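Local coordinates for protein 6-carboxyhexanoate--coa ligase (Bacillus subtilis, PDB 5FLG) that belongs to the 6-carboxyhexanoate--CoA ligase family and binds magnesium, phosphoaminophosphonic acid-adenylate ester and pimelic acid, at residues 154-159 against 251-256. Numbering follows the deposited sequence.
Sequences DANFEK and LIEWEE
The first turn of helix 154-164 is fastened to the C-terminal tail by a side-chain amide: Asn156 reads both backbone groups of Trp254, just past the end of strand 250-252. Its OD1 accepts from Trp254 N at 2.9 Å, the donor tilted 20° from the carbonyl plane, while its ND2 gives a nearly straight bond (160°) to Trp254 O, also 2.9 Å, lying in the amide plane and on a lone pair of that carbonyl. With CG anti to the backbone N (chi1 177°), the amide stands out from the helix to meet the extended chain much as a residue of an antiparallel strand would in a hydrogen-bonded pair, and asparagine suits the place because one short group both gives and accepts. Trp152 NE1 also donates to OD1, a second donor that agrees with this orientation of the amide. Strand 250-252 is the middle of a small parallel sheet, between 74-76 and 150-151, so the pair ties the tail leaving that sheet to the helix that follows 150-151. The Trp254 indole turns toward this helix, where Trp160 meets it edge-to-face; its CZ3 edge touches Lys159 CG at 3.6 Å, in the ring plane. Lysine offers aliphatic carbons to the ring and carries its charge outward, where NZ makes a long, weak salt bridge with OE2 of the poorly ordered Glu256 (3.5 Å).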
loop_
_atom_site.group_PDB
_atom_site.type_symbol
_atom_site.label_atom_id
_atom_site.label_comp_id
_atom_site.label_asym_id
_atom_site.label_seq_id
_atom_site.Cartn_x
_atom_site.Cartn_y
_atom_site.Cartn_z
ATOM N N ASP A 154 21.537 -7.514 -3.058
ATOM C CA ASP A 154 22.164 -8.222 -1.974
ATOM C C ASP A 154 23.519 -8.863 -2.298
ATOM O O ASP A 154 24.429 -8.888 -1.475
ATOM C CB ASP A 154 21.212 -9.297 -1.451
ATOM C CG ASP A 154 21.568 -9.713 -0.066
ATOM O OD1 ASP A 154 21.537 -8.816 0.822
ATOM O OD2 ASP A 154 22.152 -10.816 0.080
ATOM N N ALA A 155 23.614 -9.500 -3.434
ATOM C CA ALA A 155 24.805 -10.309 -3.734
ATOM C C ALA A 155 26.042 -9.419 -3.805
ATOM O O ALA A 155 27.105 -9.711 -3.229
ATOM C CB ALA A 155 24.590 -11.054 -5.049
ATOM N N ASN A 156 25.850 -8.225 -4.355
ATOM C CA ASN A 156 26.959 -7.278 -4.459
ATOM C C ASN A 156 27.249 -6.680 -3.085
ATOM O O ASN A 156 28.378 -6.653 -2.639
ATOM C CB ASN A 156 26.605 -6.234 -5.517
ATOM C CG ASN A 156 27.668 -5.152 -5.662
ATOM O OD1 ASN A 156 27.711 -4.257 -4.851
ATOM N ND2 ASN A 156 28.684 -5.441 -6.441
ATOM N N PHE A 157 26.213 -6.425 -2.304
ATOM C CA PHE A 157 26.425 -5.981 -0.931
ATOM C C PHE A 157 27.186 -6.972 -0.066
ATOM O O PHE A 157 28.108 -6.595 0.669
ATOM C CB PHE A 157 25.094 -5.675 -0.240
ATOM C CG PHE A 157 25.234 -5.399 1.229
ATOM C CD1 PHE A 157 25.783 -4.204 1.671
ATOM C CD2 PHE A 157 24.756 -6.306 2.184
ATOM C CE1 PHE A 157 26.041 -4.001 3.023
ATOM C CE2 PHE A 157 24.941 -6.074 3.535
ATOM C CZ PHE A 157 25.556 -4.897 3.957
ATOM N N GLU A 158 26.834 -8.251 -0.143
ATOM C CA GLU A 158 27.549 -9.245 0.669
ATOM C C GLU A 158 29.031 -9.296 0.312
ATOM O O GLU A 158 29.910 -9.343 1.194
ATOM C CB GLU A 158 26.919 -10.625 0.474
ATOM C CG GLU A 158 25.541 -10.781 1.111
ATOM C CD GLU A 158 25.579 -11.215 2.583
ATOM O OE1 GLU A 158 26.500 -11.973 2.973
ATOM O OE2 GLU A 158 24.677 -10.819 3.368
ATOM N N LYS A 159 29.325 -9.201 -0.970
ATOM C CA LYS A 159 30.713 -9.133 -1.406
ATOM C C LYS A 159 31.411 -7.899 -0.864
ATOM O O LYS A 159 32.472 -7.997 -0.236
ATOM C CB LYS A 159 30.787 -9.125 -2.925
ATOM C CG LYS A 159 32.162 -9.467 -3.429
ATOM C CD LYS A 159 32.142 -10.100 -4.812
ATOM C CE LYS A 159 33.477 -10.784 -5.074
ATOM N NZ LYS A 159 33.545 -11.447 -6.407
ATOM N N LEU A 251 20.869 2.573 -8.015
ATOM C CA LEU A 251 21.345 1.273 -7.540
ATOM C C LEU A 251 22.793 1.379 -7.126
ATOM O O LEU A 251 23.585 2.045 -7.791
ATOM C CB LEU A 251 21.225 0.219 -8.625
ATOM C CG LEU A 251 19.816 -0.232 -8.952
ATOM C CD1 LEU A 251 19.834 -1.200 -10.135
ATOM C CD2 LEU A 251 19.132 -0.868 -7.752
ATOM N N ILE A 252 23.135 0.754 -6.007
ATOM C CA ILE A 252 24.509 0.702 -5.575
ATOM C C ILE A 252 25.179 -0.551 -6.183
ATOM O O ILE A 252 24.658 -1.659 -6.099
ATOM C CB ILE A 252 24.604 0.639 -4.060
ATOM C CG1 ILE A 252 23.823 1.779 -3.431
ATOM C CG2 ILE A 252 26.051 0.637 -3.636
ATOM C CD1 ILE A 252 24.361 3.152 -3.785
ATOM N N GLU A 253 26.341 -0.380 -6.785
ATOM C CA GLU A 253 27.133 -1.515 -7.211
ATOM C C GLU A 253 28.561 -1.222 -6.879
ATOM O O GLU A 253 29.156 -0.278 -7.412
ATOM C CB GLU A 253 26.998 -1.778 -8.704
ATOM C CG GLU A 253 27.603 -3.118 -9.097
ATOM C CD GLU A 253 27.933 -3.235 -10.574
ATOM O OE1 GLU A 253 27.116 -2.789 -11.416
ATOM O OE2 GLU A 253 28.992 -3.837 -10.882
ATOM N N TRP A 254 29.099 -1.988 -5.942
ATOM C CA TRP A 254 30.495 -1.847 -5.610
ATOM C C TRP A 254 31.353 -2.656 -6.578
ATOM O O TRP A 254 31.014 -3.779 -6.904
ATOM C CB TRP A 254 30.716 -2.311 -4.215
ATOM C CG TRP A 254 32.137 -2.501 -3.879
ATOM C CD1 TRP A 254 33.032 -1.533 -3.586
ATOM C CD2 TRP A 254 32.823 -3.747 -3.744
ATOM N NE1 TRP A 254 34.245 -2.094 -3.286
ATOM C CE2 TRP A 254 34.136 -3.456 -3.355
ATOM C CE3 TRP A 254 32.436 -5.085 -3.867
ATOM C CZ2 TRP A 254 35.065 -4.447 -3.063
ATOM C CZ3 TRP A 254 33.371 -6.068 -3.607
ATOM C CH2 TRP A 254 34.679 -5.738 -3.236
ATOM N N GLU A 255 32.341 -2.010 -7.179
ATOM C CA GLU A 255 33.235 -2.666 -8.144
ATOM C C GLU A 255 34.442 -3.225 -7.446
ATOM O O GLU A 255 35.333 -2.476 -7.031
ATOM C CB GLU A 255 33.721 -1.656 -9.193
ATOM C CG GLU A 255 32.597 -0.914 -9.893
ATOM C CD GLU A 255 32.195 -1.550 -11.203
ATOM O OE1 GLU A 255 33.087 -1.761 -12.054
ATOM O OE2 GLU A 255 30.984 -1.798 -11.398
ATOM N N GLU A 256 34.464 -4.535 -7.304
ATOM C CA GLU A 256 35.562 -5.215 -6.679
ATOM C C GLU A 256 36.780 -4.908 -7.513
ATOM O O GLU A 256 37.857 -4.735 -7.011
ATOM C CB GLU A 256 35.279 -6.713 -6.638
ATOM C CG GLU A 256 36.504 -7.601 -6.622
ATOM C CD GLU A 256 36.259 -8.954 -5.984
ATOM O OE1 GLU A 256 35.632 -9.007 -4.906
ATOM O OE2 GLU A 256 36.708 -9.956 -6.560
#